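Local coordinates for protein D-glycerate 3-kinase (Cryptococcus neoformans var. grubii serotype A, PDB 6CKG) that probably phosphorylates D-glycerate at its 3-hydroxyl at the expense of ATP, at residues A[182-188]-A[294-299]. Numbering follows the deposited sequence.
Sequences WMNGFGP and SYELFQ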
loop_
_atom_site.group_PDB
_atom_site.type_symbol
_atom_site.label_atom_id
_atom_site.label_comp_id
_atom_site.label_asym_id
_atom_site.label_seq_id
_atom_site.Cartn_x
_atom_site.Cartn_y
_atom_site.Cartn_z
ATOM N N TRP A 182 -1.276 -1.986 -0.222
ATOM C CA TRP A 182 -0.890 -3.274 -0.795
ATOM C C TRP A 182 0.139 -3.113 -1.914
ATOM O O TRP A 182 0.917 -4.029 -2.174
ATOM C CB TRP A 182 -2.137 -4.007 -1.304
ATOM C CG TRP A 182 -2.693 -3.428 -2.580
ATOM C CD1 TRP A 182 -3.586 -2.403 -2.692
ATOM C CD2 TRP A 182 -2.381 -3.839 -3.925
ATOM N NE1 TRP A 182 -3.863 -2.152 -4.020
ATOM C CE2 TRP A 182 -3.130 -3.017 -4.795
ATOM C CE3 TRP A 182 -1.548 -4.825 -4.470
ATOM C CZ2 TRP A 182 -3.076 -3.149 -6.185
ATOM C CZ3 TRP A 182 -1.488 -4.959 -5.854
ATOM C CH2 TRP A 182 -2.246 -4.120 -6.699
ATOM N N MET A 183 0.157 -1.966 -2.585
ATOM C CA MET A 183 1.090 -1.718 -3.673
ATOM C C MET A 183 1.988 -0.518 -3.401
ATOM O O MET A 183 2.569 0.033 -4.342
ATOM C CB MET A 183 0.332 -1.525 -5.001
ATOM C CG MET A 183 -0.764 -0.442 -4.952
ATOM S SD MET A 183 -1.444 0.114 -6.559
ATOM C CE MET A 183 -0.218 1.338 -7.021
ATOM N N ASN A 184 2.102 -0.074 -2.147
ATOM C CA ASN A 184 2.916 1.102 -1.882
ATOM C C ASN A 184 4.363 0.825 -2.279
ATOM O O ASN A 184 4.918 -0.231 -1.965
ATOM C CB ASN A 184 2.812 1.519 -0.401
ATOM C CG ASN A 184 1.645 2.456 -0.152
ATOM O OD1 ASN A 184 0.676 2.464 -0.918
ATOM N ND2 ASN A 184 1.729 3.258 0.913
ATOM N N GLY A 185 4.966 1.759 -3.002
ATOM C CA GLY A 185 6.336 1.579 -3.438
ATOM C C GLY A 185 6.513 0.731 -4.695
ATOM O O GLY A 185 7.622 0.690 -5.242
ATOM N N PHE A 186 5.463 0.082 -5.193
ATOM C CA PHE A 186 5.593 -0.693 -6.431
ATOM C C PHE A 186 6.138 0.192 -7.545
ATOM O O PHE A 186 5.716 1.343 -7.701
ATOM C CB PHE A 186 4.247 -1.283 -6.850
ATOM C CG PHE A 186 3.866 -2.520 -6.095
ATOM C CD1 PHE A 186 4.526 -2.865 -4.931
ATOM C CD2 PHE A 186 2.856 -3.346 -6.558
ATOM C CE1 PHE A 186 4.175 -4.013 -4.220
ATOM C CE2 PHE A 186 2.494 -4.495 -5.866
ATOM C CZ PHE A 186 3.164 -4.836 -4.700
ATOM N N GLY A 187 7.109 -0.338 -8.296
ATOM C CA GLY A 187 7.768 0.413 -9.344
ATOM C C GLY A 187 7.352 0.001 -10.754
ATOM O O GLY A 187 7.187 -1.187 -11.060
ATOM N N PRO A 188 7.173 0.984 -11.638
ATOM C CA PRO A 188 6.858 0.675 -13.038
ATOM C C PRO A 188 8.071 0.086 -13.746
ATOM O O PRO A 188 9.207 0.178 -13.276
ATOM C CB PRO A 188 6.493 2.036 -13.622
ATOM C CG PRO A 188 7.378 2.987 -12.819
ATOM C CD PRO A 188 7.331 2.434 -11.416
ATOM N N SER A 294 0.059 -7.349 -10.401
ATOM C CA SER A 294 0.826 -6.217 -9.900
ATOM C C SER A 294 1.963 -6.673 -8.996
ATOM O O SER A 294 3.055 -6.100 -9.047
ATOM C CB SER A 294 -0.089 -5.237 -9.155
ATOM O OG SER A 294 -0.839 -4.452 -10.075
ATOM N N TYR A 295 1.707 -7.662 -8.128
ATOM C CA TYR A 295 2.782 -8.261 -7.340
ATOM C C TYR A 295 3.858 -8.845 -8.245
ATOM O O TYR A 295 5.055 -8.635 -8.020
ATOM C CB TYR A 295 2.232 -9.354 -6.418
ATOM C CG TYR A 295 1.388 -8.871 -5.250
ATOM C CD1 TYR A 295 1.977 -8.422 -4.073
ATOM C CD2 TYR A 295 0.003 -8.913 -5.309
ATOM C CE1 TYR A 295 1.202 -7.996 -2.992
ATOM C CE2 TYR A 295 -0.779 -8.487 -4.235
ATOM C CZ TYR A 295 -0.176 -8.031 -3.087
ATOM O OH TYR A 295 -0.961 -7.623 -2.030
ATOM N N GLU A 296 3.441 -9.596 -9.273
ATOM C CA GLU A 296 4.398 -10.269 -10.152
ATOM C C GLU A 296 5.284 -9.269 -10.891
ATOM O O GLU A 296 6.498 -9.471 -11.003
ATOM C CB GLU A 296 3.656 -11.163 -11.147
ATOM C CG GLU A 296 2.923 -12.334 -10.495
ATOM C CD GLU A 296 2.084 -13.134 -11.476
ATOM O OE1 GLU A 296 2.263 -12.967 -12.695
ATOM O OE2 GLU A 296 1.257 -13.954 -11.027
ATOM N N LEU A 297 4.696 -8.185 -11.402
ATOM C CA LEU A 297 5.412 -7.256 -12.272
ATOM C C LEU A 297 6.150 -6.144 -11.532
ATOM O O LEU A 297 7.218 -5.716 -11.983
ATOM C CB LEU A 297 4.439 -6.604 -13.251
ATOM C CG LEU A 297 3.837 -7.511 -14.322
ATOM C CD1 LEU A 297 2.914 -6.683 -15.185
ATOM C CD2 LEU A 297 4.941 -8.139 -15.160
ATOM N N PHE A 298 5.584 -5.620 -10.445
ATOM C CA PHE A 298 5.997 -4.319 -9.925
ATOM C C PHE A 298 6.559 -4.351 -8.510
ATOM O O PHE A 298 7.082 -3.329 -8.048
ATOM C CB PHE A 298 4.812 -3.336 -9.927
ATOM C CG PHE A 298 4.080 -3.252 -11.229
ATOM C CD1 PHE A 298 4.762 -3.080 -12.429
ATOM C CD2 PHE A 298 2.698 -3.343 -11.252
ATOM C CE1 PHE A 298 4.066 -2.989 -13.629
ATOM C CE2 PHE A 298 2.012 -3.263 -12.428
ATOM C CZ PHE A 298 2.699 -3.095 -13.627
ATOM N N GLN A 299 6.418 -5.459 -7.795
ATOM C CA GLN A 299 6.819 -5.491 -6.393
ATOM C C GLN A 299 8.315 -5.252 -6.220
ATOM O O GLN A 299 8.738 -4.723 -5.188
ATOM C CB GLN A 299 6.422 -6.836 -5.791
ATOM C CG GLN A 299 6.561 -6.962 -4.303
ATOM C CD GLN A 299 6.050 -8.295 -3.819
ATOM O OE1 GLN A 299 5.359 -8.377 -2.801
ATOM N NE2 GLN A 299 6.371 -9.353 -4.557
#
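Phe-186 projects its ring against Tyr-295 and Gln-299 at the C-terminal part of helix 281-298, and the apolar side of the contact is mainly an aromatic cluster of Trp-182, Phe-186 and Tyr-295. The outer edge of Phe-186, led by CZ, meets the face of Tyr-295 in an offset edge-to-face pair, the planes at 73° and CZ 3.8 Å from Tyr-295 CD1. Gln-299 supplies a CH-pi contact: its CA stands 3.9 Å from the centroid of the Phe-186 ring. Met-183 CA lies over the opposite face, brought there by the type II turn from Met-183 to Phe-186, so the ring is sandwiched between Gln-299 and the turn. Trp-182 extends the cluster; with CG placed between its backbone N and carbonyl carbon (chi1 74°), the indole reaches Ser-294, whose CB meets the ring edge 3.5 Å from Trp-182 CH2. Trp-182 CE3 lies 3.7 Å from Tyr-295 CE2, the two rings obliquely turned. Phe-186 CB also packs 3.7 Å from Phe-298 CB.

The polar part is backbone-borne. Gly-187 N donates to Phe-298 O at 3.0 Å, with 154° at the hydrogen. Phe-186 CA adds a CA-H...O contact of 3.4 Å to that same Phe-298 O.

Beyond the interface, Tyr-295 OH is hydrogen-bonded to Gln-56, and Trp-182 O to the Gln-53 side chain. The chemistry therefore implies a buried aromatic joint, anchored by one main-chain bond, that fastens the loop after strand 176-180 to the C-terminal part of helix 281-298.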